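Local coordinates for protein Cry37AA1 (Bacillus thuringiensis, PDB 4RHZ) that forms a binary complex with Cry23Aa1, probably acting as its C2-fold partner in a two-component insecticidal toxin, and binds calcium, at residues 4-9 with 121-126; 25-30 with 38-43. All blocks are in the same frame, centred on the assembly; numbering follows the deposited sequence.

Contact 1. Residues 4-9 with 121-126; sequences YNATFT and YSLTPA
The carbonyl O of Thr124 takes the N-H of Asn5 at 2.8 Å, with the donor lying almost on the line of the C=O bond, and the CA of Tyr4 also comes up to this oxygen. Thr124 N returns a bond to Asn5 O. Two residues further on, Thr7 and Ser122 exchange the same pair, with Thr7 N to Ser122 O at 2.9 Å. Segments 4-9 and 121-125 run antiparallel, their directions 157° apart. Between these pairs Ala6 CB presses on the CD2 branch of Leu123 at 3.5 Å; beyond the second, CD2 and CE2 of Phe8 meet Tyr121 CB obliquely (CD2 to CB 3.7 Å). Tyr4 has CG anti to its carbonyl carbon (chi1 -63°), which lays CD1 and CE1 beside the Pro125 ring, Tyr4 CE1 being 4.1 Å from Pro125 CD. On the face of Asn5 and Thr7, the amide of Asn5 reaches Ala126: ND2 donates to a water that in turn donates to OXT of the C-terminal carboxylate. Strand 55-62 pairs with the other edge of 4-9, where Thr7 OG1 bonds Thr59 OG1. From the opposite face, Phe8 and Tyr121 pack on Met73 of strand 73-81, in the second sheet.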
loop_
_atom_site.group_PDB
_atom_site.type_symbol
_atom_site.label_atom_id
_atom_site.label_comp_id
_atom_site.label_asym_id
_atom_site.label_seq_id
_atom_site.Cartn_x
_atom_site.Cartn_y
_atom_site.Cartn_z
ATOM N N TYR B 4 2.632 28.998 -1.986
ATOM C CA TYR B 4 2.946 27.695 -2.581
ATOM C C TYR B 4 2.140 27.359 -3.796
ATOM O O TYR B 4 0.971 27.732 -3.918
ATOM C CB TYR B 4 2.781 26.571 -1.580
ATOM C CG TYR B 4 3.721 26.707 -0.425
ATOM C CD1 TYR B 4 5.004 26.163 -0.490
ATOM C CD2 TYR B 4 3.338 27.398 0.756
ATOM C CE1 TYR B 4 5.893 26.292 0.584
ATOM C CE2 TYR B 4 4.195 27.530 1.806
ATOM C CZ TYR B 4 5.487 26.966 1.715
ATOM O OH TYR B 4 6.381 27.078 2.764
ATOM N N ASN B 5 2.790 26.666 -4.719
ATOM C CA ASN B 5 2.094 26.063 -5.847
ATOM C C ASN B 5 1.565 24.776 -5.253
ATOM O O ASN B 5 2.294 24.018 -4.707
ATOM C CB ASN B 5 3.069 25.836 -7.041
ATOM C CG ASN B 5 3.262 27.118 -7.914
ATOM O OD1 ASN B 5 2.291 27.787 -8.242
ATOM N ND2 ASN B 5 4.491 27.415 -8.333
ATOM N N ALA B 6 0.263 24.582 -5.279
ATOM C CA ALA B 6 -0.323 23.347 -4.791
ATOM C C ALA B 6 -0.958 22.616 -5.971
ATOM O O ALA B 6 -1.749 23.202 -6.713
ATOM C CB ALA B 6 -1.340 23.601 -3.689
ATOM N N THR B 7 -0.601 21.333 -6.116
ATOM C CA THR B 7 -1.013 20.513 -7.267
ATOM C C THR B 7 -1.853 19.362 -6.738
ATOM O O THR B 7 -1.420 18.606 -5.910
ATOM C CB THR B 7 0.240 19.997 -8.100
ATOM O OG1 THR B 7 1.015 21.125 -8.579
ATOM C CG2 THR B 7 -0.180 19.057 -9.349
ATOM N N PHE B 8 -3.097 19.312 -7.191
ATOM C CA PHE B 8 -4.106 18.445 -6.720
ATOM C C PHE B 8 -4.303 17.421 -7.789
ATOM O O PHE B 8 -4.442 17.781 -8.966
ATOM C CB PHE B 8 -5.428 19.260 -6.512
ATOM C CG PHE B 8 -5.276 20.337 -5.456
ATOM C CD1 PHE B 8 -4.986 21.661 -5.815
ATOM C CD2 PHE B 8 -5.292 20.004 -4.109
ATOM C CE1 PHE B 8 -4.771 22.620 -4.860
ATOM C CE2 PHE B 8 -5.082 20.965 -3.121
ATOM C CZ PHE B 8 -4.834 22.278 -3.494
ATOM N N THR B 9 -4.349 16.141 -7.400
ATOM C CA THR B 9 -4.665 15.119 -8.417
ATOM C C THR B 9 -5.868 14.398 -7.958
ATOM O O THR B 9 -5.819 13.753 -6.949
ATOM C CB THR B 9 -3.519 14.104 -8.575
ATOM O OG1 THR B 9 -2.345 14.832 -8.892
ATOM C CG2 THR B 9 -3.824 13.116 -9.699
ATOM N N TYR B 121 -2.301 15.661 -2.997
ATOM C CA TYR B 121 -1.814 16.992 -3.272
ATOM C C TYR B 121 -0.377 17.090 -2.901
ATOM O O TYR B 121 0.044 16.342 -2.051
ATOM C CB TYR B 121 -2.626 18.077 -2.511
ATOM C CG TYR B 121 -2.439 18.174 -1.004
ATOM C CD1 TYR B 121 -1.693 19.211 -0.449
ATOM C CD2 TYR B 121 -3.045 17.255 -0.138
ATOM C CE1 TYR B 121 -1.530 19.334 0.939
ATOM C CE2 TYR B 121 -2.938 17.406 1.278
ATOM C CZ TYR B 121 -2.176 18.446 1.796
ATOM O OH TYR B 121 -2.024 18.553 3.181
ATOM N N SER B 122 0.343 18.034 -3.518
ATOM C CA SER B 122 1.732 18.311 -3.174
ATOM C C SER B 122 2.005 19.801 -3.318
ATOM O O SER B 122 1.279 20.511 -4.028
ATOM C CB SER B 122 2.708 17.533 -4.097
ATOM O OG SER B 122 2.494 17.846 -5.466
ATOM N N LEU B 123 3.078 20.255 -2.689
ATOM C CA LEU B 123 3.442 21.700 -2.619
ATOM C C LEU B 123 4.907 21.959 -2.945
ATOM O O LEU B 123 5.770 21.195 -2.472
ATOM C CB LEU B 123 3.296 22.179 -1.165
ATOM C CG LEU B 123 1.964 21.749 -0.566
ATOM C CD1 LEU B 123 1.992 21.835 0.937
ATOM C CD2 LEU B 123 0.879 22.627 -1.184
ATOM N N THR B 124 5.155 23.062 -3.667
ATOM C CA THR B 124 6.497 23.621 -3.893
ATOM C C THR B 124 6.396 25.129 -3.785
ATOM O O THR B 124 5.406 25.692 -4.223
ATOM C CB THR B 124 7.084 23.325 -5.322
ATOM O OG1 THR B 124 6.132 23.665 -6.354
ATOM C CG2 THR B 124 7.509 21.876 -5.434
ATOM N N PRO B 125 7.424 25.790 -3.214
ATOM C CA PRO B 125 7.441 27.251 -3.137
ATOM C C PRO B 125 7.119 27.836 -4.484
ATOM O O PRO B 125 7.602 27.310 -5.504
ATOM C CB PRO B 125 8.908 27.553 -2.829
ATOM C CG PRO B 125 9.355 26.387 -2.002
ATOM C CD PRO B 125 8.493 25.203 -2.378
ATOM N N ALA B 126 6.273 28.858 -4.511
ATOM C CA ALA B 126 5.910 29.478 -5.776
ATOM C C ALA B 126 6.998 30.486 -6.106
ATOM O O ALA B 126 7.749 30.969 -5.226
ATOM C CB ALA B 126 4.525 30.191 -5.712
ATOM O OXT ALA B 126 7.079 30.811 -7.295
HETATM O O HOH W 1 5.607 29.874 -9.530
#

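Contact 2. Residues 25-30 with 38-43; sequences GYIKAY and FEIWKQ
Trp41 lays its indole along the backbone of Gly25 and Tyr26, reaching back across the hairpin. From CB, chi1 of 172° carries the indole toward the partner strand and chi2 of 87° turns its six-membered ring along that backbone. Trp41 CE3 sits 3.6 Å from Tyr26 CA and also touches Ile27 CD1. Next round the ring, Trp41 CZ3 reaches Tyr26 N at 3.4 Å. At the far end Trp41 CH2 comes to 3.6 Å from Gly25 N. Tyr56 meets the indole edge-to-face. Gly25, which has no side chain, exchanges two backbone bonds with Gln43.

Further along, Ile27 O accepts from two consecutive amides: Ile40 N at 2.9 Å and, weakly, Trp41 N at 3.4 Å. The extra residue shifts the register by one, and Ile40 is turned so that its CG1 meets Ile27 CG2. Beyond it, Phe38 lays one ring face over Ala29, whose CB makes a CH-pi contact 4.2 Å from the ring centroid. On the other side of the sheet Lys28 and Glu39 run side by side, but Lys28 NZ stays beyond salt-bridge range of Glu39 OE2, so any attraction is probably modest. At the end of strand 26-30, Tyr30 OH bonds Thr247 of the Cry23AA1 chain. Two residues on one strand facing a single residue on the other make a classic beta bulge, here in an antiparallel hairpin at the edge of one sheet of the C2-fold sandwich.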
loop_
_atom_site.group_PDB
_atom_site.type_symbol
_atom_site.label_atom_id
_atom_site.label_comp_id
_atom_site.label_asym_id
_atom_site.label_seq_id
_atom_site.Cartn_x
_atom_site.Cartn_y
_atom_site.Cartn_z
ATOM N N GLY B 25 -20.336 18.670 -10.423
ATOM C CA GLY B 25 -20.572 19.285 -9.103
ATOM C C GLY B 25 -19.335 20.097 -8.782
ATOM O O GLY B 25 -18.867 20.848 -9.641
ATOM N N TYR B 26 -18.749 19.904 -7.589
ATOM C CA TYR B 26 -17.547 20.629 -7.209
ATOM C C TYR B 26 -16.784 19.821 -6.169
ATOM O O TYR B 26 -17.359 18.967 -5.510
ATOM C CB TYR B 26 -17.922 22.061 -6.643
ATOM C CG TYR B 26 -18.749 22.027 -5.357
ATOM C CD1 TYR B 26 -18.128 21.810 -4.097
ATOM C CD2 TYR B 26 -20.135 22.163 -5.390
ATOM C CE1 TYR B 26 -18.879 21.748 -2.919
ATOM C CE2 TYR B 26 -20.914 22.144 -4.174
ATOM C CZ TYR B 26 -20.260 21.900 -2.975
ATOM O OH TYR B 26 -20.953 21.838 -1.793
ATOM N N ILE B 27 -15.505 20.140 -6.001
ATOM C CA ILE B 27 -14.712 19.721 -4.864
ATOM C C ILE B 27 -13.963 20.975 -4.362
ATOM O O ILE B 27 -13.437 21.813 -5.162
ATOM C CB ILE B 27 -13.698 18.586 -5.229
ATOM C CG1 ILE B 27 -14.457 17.312 -5.701
ATOM C CG2 ILE B 27 -12.731 18.237 -4.042
ATOM C CD1 ILE B 27 -13.593 16.414 -6.621
ATOM N N LYS B 28 -13.912 21.119 -3.052
ATOM C CA LYS B 28 -13.279 22.289 -2.452
ATOM C C LYS B 28 -12.312 21.866 -1.386
ATOM O O LYS B 28 -12.444 20.798 -0.827
ATOM C CB LYS B 28 -14.316 23.183 -1.798
ATOM C CG LYS B 28 -15.236 23.824 -2.821
ATOM C CD LYS B 28 -16.260 24.703 -2.114
ATOM C CE LYS B 28 -17.269 25.248 -3.114
ATOM N NZ LYS B 28 -18.291 26.080 -2.387
ATOM N N ALA B 29 -11.388 22.743 -1.084
ATOM C CA ALA B 29 -10.429 22.532 -0.044
ATOM C C ALA B 29 -10.390 23.768 0.892
ATOM O O ALA B 29 -10.853 24.873 0.504
ATOM C CB ALA B 29 -9.093 22.358 -0.693
ATOM N N TYR B 30 -9.774 23.597 2.057
ATOM C CA TYR B 30 -9.398 24.716 2.906
ATOM C C TYR B 30 -8.257 24.246 3.767
ATOM O O TYR B 30 -8.119 23.033 4.002
ATOM C CB TYR B 30 -10.590 25.183 3.805
ATOM C CG TYR B 30 -11.182 24.144 4.799
ATOM C CD1 TYR B 30 -10.747 24.083 6.093
ATOM C CD2 TYR B 30 -12.207 23.306 4.437
ATOM C CE1 TYR B 30 -11.250 23.141 7.003
ATOM C CE2 TYR B 30 -12.766 22.399 5.343
ATOM C CZ TYR B 30 -12.266 22.328 6.627
ATOM O OH TYR B 30 -12.752 21.430 7.549
ATOM N N PHE B 38 -11.880 26.776 -1.095
ATOM C CA PHE B 38 -11.699 27.169 -2.477
ATOM C C PHE B 38 -11.906 25.974 -3.378
ATOM O O PHE B 38 -11.646 24.856 -2.960
ATOM C CB PHE B 38 -10.331 27.824 -2.634
ATOM C CG PHE B 38 -9.182 27.041 -2.061
ATOM C CD1 PHE B 38 -8.457 26.172 -2.870
ATOM C CD2 PHE B 38 -8.775 27.219 -0.753
ATOM C CE1 PHE B 38 -7.373 25.452 -2.393
ATOM C CE2 PHE B 38 -7.681 26.523 -0.228
ATOM C CZ PHE B 38 -6.977 25.598 -1.058
ATOM N N GLU B 39 -12.435 26.187 -4.570
ATOM C CA GLU B 39 -12.556 25.081 -5.507
ATOM C C GLU B 39 -11.260 24.634 -6.119
ATOM O O GLU B 39 -10.414 25.453 -6.515
ATOM C CB GLU B 39 -13.587 25.259 -6.626
ATOM C CG GLU B 39 -13.847 26.616 -7.048
ATOM C CD GLU B 39 -14.830 27.290 -6.117
ATOM O OE1 GLU B 39 -14.331 28.152 -5.335
ATOM O OE2 GLU B 39 -16.056 26.960 -6.182
ATOM N N ILE B 40 -11.105 23.317 -6.127
ATOM C CA ILE B 40 -10.032 22.667 -6.869
ATOM C C ILE B 40 -10.579 21.929 -8.097
ATOM O O ILE B 40 -9.820 21.504 -8.959
ATOM C CB ILE B 40 -9.148 21.761 -5.934
ATOM C CG1 ILE B 40 -9.910 20.505 -5.474
ATOM C CG2 ILE B 40 -8.651 22.619 -4.760
ATOM C CD1 ILE B 40 -9.025 19.381 -4.809
ATOM N N TRP B 41 -11.899 21.830 -8.192
ATOM C CA TRP B 41 -12.515 21.243 -9.339
ATOM C C TRP B 41 -13.976 21.602 -9.341
ATOM O O TRP B 41 -14.632 21.551 -8.304
ATOM C CB TRP B 41 -12.391 19.705 -9.314
ATOM C CG TRP B 41 -13.180 19.022 -10.382
ATOM C CD1 TRP B 41 -12.758 18.755 -11.656
ATOM C CD2 TRP B 41 -14.531 18.524 -10.291
ATOM N NE1 TRP B 41 -13.770 18.143 -12.378
ATOM C CE2 TRP B 41 -14.851 17.951 -11.558
ATOM C CE3 TRP B 41 -15.497 18.489 -9.259
ATOM C CZ2 TRP B 41 -16.102 17.369 -11.833
ATOM C CZ3 TRP B 41 -16.717 17.891 -9.496
ATOM C CH2 TRP B 41 -17.025 17.336 -10.808
ATOM N N LYS B 42 -14.500 21.865 -10.534
ATOM C CA LYS B 42 -15.893 22.291 -10.739
ATOM C C LYS B 42 -16.356 21.870 -12.151
ATOM O O LYS B 42 -15.631 22.068 -13.142
ATOM C CB LYS B 42 -15.980 23.820 -10.613
ATOM C CG LYS B 42 -17.405 24.374 -10.526
ATOM C CD LYS B 42 -17.348 25.916 -10.503
ATOM C CE LYS B 42 -18.767 26.513 -10.667
ATOM N NZ LYS B 42 -19.499 26.572 -9.345
ATOM N N GLN B 43 -17.532 21.272 -12.257
ATOM C CA GLN B 43 -18.091 20.989 -13.565
ATOM C C GLN B 43 -19.581 21.050 -13.387
ATOM O O GLN B 43 -20.137 20.317 -12.550
ATOM C CB GLN B 43 -17.661 19.593 -14.086
ATOM C CG GLN B 43 -18.451 19.080 -15.339
ATOM C CD GLN B 43 -18.301 20.032 -16.523
ATOM O OE1 GLN B 43 -17.190 20.226 -17.054
ATOM N NE2 GLN B 43 -19.416 20.649 -16.936
#

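Contact 1 joins the two ends of the chain in one four-stranded antiparallel sheet, and contact 2 is the hairpin at one side of the other; their centres are 15 Å apart. They meet in the core between the sheets, where Phe8 of contact 1 touches contact 2 twice: its CD2 lies 3.8 Å from Ile40 CD1 and its CZ lies 4.2 Å from Phe38 CE1. Phe38 and Ile40 therefore pack against the same strand that the C-terminal segment pairs with. Calcium, bound by Asp89 and Glu112, is remote from contact 1, while the Trp41 side chain of contact 2 is about 12 Å from that of Asp89. Of the two, contact 2 alone touches Cry23AA1, through Tyr30.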